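Local coordinates for magnesium-protoporphyrin O-methyltransferase (Synechocystis sp., PDB 4QDJ), which transfers a methyl group from S-adenosylmethionine to magnesium protoporphyrin IX, forming its monomethyl ester on the pathway to chlorophyll, at residues A[7-12]-A[138-143]. Numbering follows the deposited sequence.
Sequences DDKTIV and IHYPTE. With SAM (S-adenosylmethionine), chain B.
Asp8 faces Tyr140, and Val12 faces His139, each pair with CA atoms 7.2 Å apart: the first turn of helix 8-16, N-capped by Asp7, lies beside the link between a 3-10 turn and helix 142-155. Tyr140 has CG beside its backbone N (chi1 -59°), which carries the ring past Asp8 CB and Lys9 CG, oblique to it at 4.0 and 3.9 Å from Tyr140 CE1. The extended Lys9 chain crosses the tyrosine at about a right angle and runs on to a salt bridge with Asp120. Asp8 and Pro141 come from opposite directions, Asp8 OD2 stopping 3.7 Å from Pro141 CD. Val12 splits its branches: CG2 packs on His139 CB, and CG1, anti to the backbone N (chi1 176°), meets SAM C8 at 3.4 Å. The imidazole lies between Ile138 CG2 and Val12 CG1 on opposite faces, both offset toward the rim, and presents its edge to the methyl carbon, SAM CE lying 3.9 Å from His139 NE2. The segments meet by van der Waals contact; the polar focus is the ligand, where Tyr140 OH donates to adenine N7 at 2.6 Å. Val12, His139 and Tyr140 line the SAM pocket, so the N-terminal helix probably helps to close it, packing against the tyrosine bonded to N7.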
loop_
_atom_site.group_PDB
_atom_site.type_symbol
_atom_site.label_atom_id
_atom_site.label_comp_id
_atom_site.label_asym_id
_atom_site.label_seq_id
_atom_site.Cartn_x
_atom_site.Cartn_y
_atom_site.Cartn_z
ATOM N N ASP A 7 -6.406 -20.533 0.812
ATOM C CA ASP A 7 -6.409 -19.538 -0.256
ATOM C C ASP A 7 -5.298 -18.518 -0.022
ATOM O O ASP A 7 -4.793 -18.387 1.095
ATOM C CB ASP A 7 -7.778 -18.858 -0.401
ATOM C CG ASP A 7 -8.000 -17.759 0.616
ATOM O OD1 ASP A 7 -7.704 -17.976 1.805
ATOM O OD2 ASP A 7 -8.477 -16.673 0.222
ATOM N N ASP A 8 -4.914 -17.813 -1.082
ATOM C CA ASP A 8 -3.767 -16.909 -1.040
ATOM C C ASP A 8 -3.873 -15.853 0.058
ATOM O O ASP A 8 -2.893 -15.568 0.742
ATOM C CB ASP A 8 -3.556 -16.244 -2.402
ATOM C CG ASP A 8 -3.260 -17.247 -3.500
ATOM O OD1 ASP A 8 -2.893 -18.395 -3.172
ATOM O OD2 ASP A 8 -3.389 -16.886 -4.688
ATOM N N LYS A 9 -5.065 -15.286 0.224
ATOM C CA LYS A 9 -5.294 -14.270 1.246
ATOM C C LYS A 9 -5.009 -14.794 2.649
ATOM O O LYS A 9 -4.434 -14.087 3.475
ATOM C CB LYS A 9 -6.727 -13.739 1.175
ATOM C CG LYS A 9 -6.994 -12.834 -0.009
ATOM C CD LYS A 9 -8.445 -12.390 -0.035
ATOM C CE LYS A 9 -8.725 -11.489 -1.225
ATOM N NZ LYS A 9 -10.156 -11.095 -1.284
ATOM N N THR A 10 -5.410 -16.032 2.914
ATOM C CA THR A 10 -5.193 -16.635 4.224
ATOM C C THR A 10 -3.710 -16.868 4.477
ATOM O O THR A 10 -3.211 -16.604 5.571
ATOM C CB THR A 10 -5.958 -17.964 4.371
ATOM O OG1 THR A 10 -7.356 -17.734 4.157
ATOM C CG2 THR A 10 -5.752 -18.553 5.758
ATOM N N ILE A 11 -3.009 -17.357 3.458
ATOM C CA ILE A 11 -1.573 -17.592 3.557
ATOM C C ILE A 11 -0.836 -16.291 3.863
ATOM O O ILE A 11 0.014 -16.239 4.751
ATOM C CB ILE A 11 -1.009 -18.210 2.262
ATOM C CG1 ILE A 11 -1.641 -19.581 2.006
ATOM C CG2 ILE A 11 0.503 -18.336 2.343
ATOM C CD1 ILE A 11 -1.138 -20.261 0.749
ATOM N N VAL A 12 -1.178 -15.237 3.132
ATOM C CA VAL A 12 -0.554 -13.937 3.339
ATOM C C VAL A 12 -0.909 -13.363 4.711
ATOM O O VAL A 12 -0.034 -12.889 5.433
ATOM C CB VAL A 12 -0.935 -12.942 2.226
ATOM C CG1 VAL A 12 -0.349 -11.571 2.516
ATOM C CG2 VAL A 12 -0.450 -13.455 0.878
ATOM N N ILE A 138 2.167 -7.557 -4.993
ATOM C CA ILE A 138 3.262 -8.508 -5.150
ATOM C C ILE A 138 2.931 -9.880 -4.543
ATOM O O ILE A 138 3.542 -10.890 -4.895
ATOM C CB ILE A 138 4.569 -7.951 -4.527
ATOM C CG1 ILE A 138 5.776 -8.814 -4.910
ATOM C CG2 ILE A 138 4.428 -7.807 -3.015
ATOM C CD1 ILE A 138 7.102 -8.270 -4.420
ATOM N N HIS A 139 1.946 -9.917 -3.650
ATOM C CA HIS A 139 1.586 -11.157 -2.963
ATOM C C HIS A 139 0.545 -11.989 -3.707
ATOM O O HIS A 139 0.130 -13.043 -3.223
ATOM C CB HIS A 139 1.079 -10.853 -1.552
ATOM C CG HIS A 139 2.087 -10.167 -0.687
ATOM N ND1 HIS A 139 3.218 -10.801 -0.219
ATOM C CD2 HIS A 139 2.136 -8.903 -0.204
ATOM C CE1 HIS A 139 3.921 -9.956 0.515
ATOM N NE2 HIS A 139 3.286 -8.798 0.540
ATOM N N TYR A 140 0.128 -11.523 -4.879
ATOM C CA TYR A 140 -0.948 -12.184 -5.614
ATOM C C TYR A 140 -0.639 -12.333 -7.101
ATOM O O TYR A 140 0.022 -11.480 -7.687
ATOM C CB TYR A 140 -2.257 -11.415 -5.421
ATOM C CG TYR A 140 -2.662 -11.300 -3.972
ATOM C CD1 TYR A 140 -3.362 -12.322 -3.345
ATOM C CD2 TYR A 140 -2.329 -10.177 -3.222
ATOM C CE1 TYR A 140 -3.728 -12.228 -2.018
ATOM C CE2 TYR A 140 -2.690 -10.074 -1.892
ATOM C CZ TYR A 140 -3.390 -11.102 -1.295
ATOM O OH TYR A 140 -3.753 -11.008 0.029
ATOM N N PRO A 141 -1.117 -13.430 -7.714
ATOM C CA PRO A 141 -0.971 -13.608 -9.163
ATOM C C PRO A 141 -1.800 -12.574 -9.921
ATOM O O PRO A 141 -2.716 -11.992 -9.342
ATOM C CB PRO A 141 -1.519 -15.019 -9.400
ATOM C CG PRO A 141 -2.436 -15.269 -8.251
ATOM C CD PRO A 141 -1.825 -14.555 -7.082
ATOM N N THR A 142 -1.482 -12.362 -11.195
ATOM C CA THR A 142 -2.086 -11.289 -11.984
ATOM C C THR A 142 -3.617 -11.333 -12.027
ATOM O O THR A 142 -4.272 -10.292 -11.962
ATOM C CB THR A 142 -1.525 -11.269 -13.422
ATOM O OG1 THR A 142 -0.096 -11.182 -13.375
ATOM C CG2 THR A 142 -2.071 -10.080 -14.196
ATOM N N GLU A 143 -4.180 -12.535 -12.126
ATOM C CA GLU A 143 -5.632 -12.699 -12.164
ATOM C C GLU A 143 -6.300 -12.148 -10.907
ATOM O O GLU A 143 -7.306 -11.442 -10.984
ATOM C CB GLU A 143 -6.004 -14.173 -12.356
HETATM N N SAM B . 1.558 -0.826 1.929
HETATM C CA SAM B . 2.431 -0.935 3.095
HETATM C C SAM B . 3.737 -0.188 2.865
HETATM O O SAM B . 4.171 -0.013 1.725
HETATM O OXT SAM B . 4.382 0.259 3.814
HETATM C CB SAM B . 2.695 -2.390 3.488
HETATM C CG SAM B . 3.340 -3.289 2.434
HETATM S SD SAM B . 3.675 -4.956 3.074
HETATM C CE SAM B . 4.916 -5.558 1.903
HETATM C "C5'" SAM B . 2.228 -5.843 2.460
HETATM C "C4'" SAM B . 1.024 -5.654 3.371
HETATM O "O4'" SAM B . -0.146 -5.934 2.634
HETATM C "C3'" SAM B . 1.031 -6.590 4.573
HETATM O "O3'" SAM B . 0.874 -5.829 5.747
HETATM C "C2'" SAM B . -0.186 -7.471 4.373
HETATM O "O2'" SAM B . -0.821 -7.788 5.592
HETATM C "C1'" SAM B . -1.053 -6.605 3.476
HETATM N N9 SAM B . -2.023 -7.366 2.679
HETATM C C8 SAM B . -1.793 -8.496 1.943
HETATM N N7 SAM B . -2.960 -8.868 1.367
HETATM C C5 SAM B . -3.921 -7.987 1.727
HETATM C C6 SAM B . -5.272 -7.898 1.427
HETATM N N6 SAM B . -5.846 -8.804 0.639
HETATM N N1 SAM B . -6.013 -6.864 1.957
HETATM C C2 SAM B . -5.417 -5.925 2.774
HETATM N N3 SAM B . -4.074 -6.022 3.072
HETATM C C4 SAM B . -3.342 -7.036 2.551
#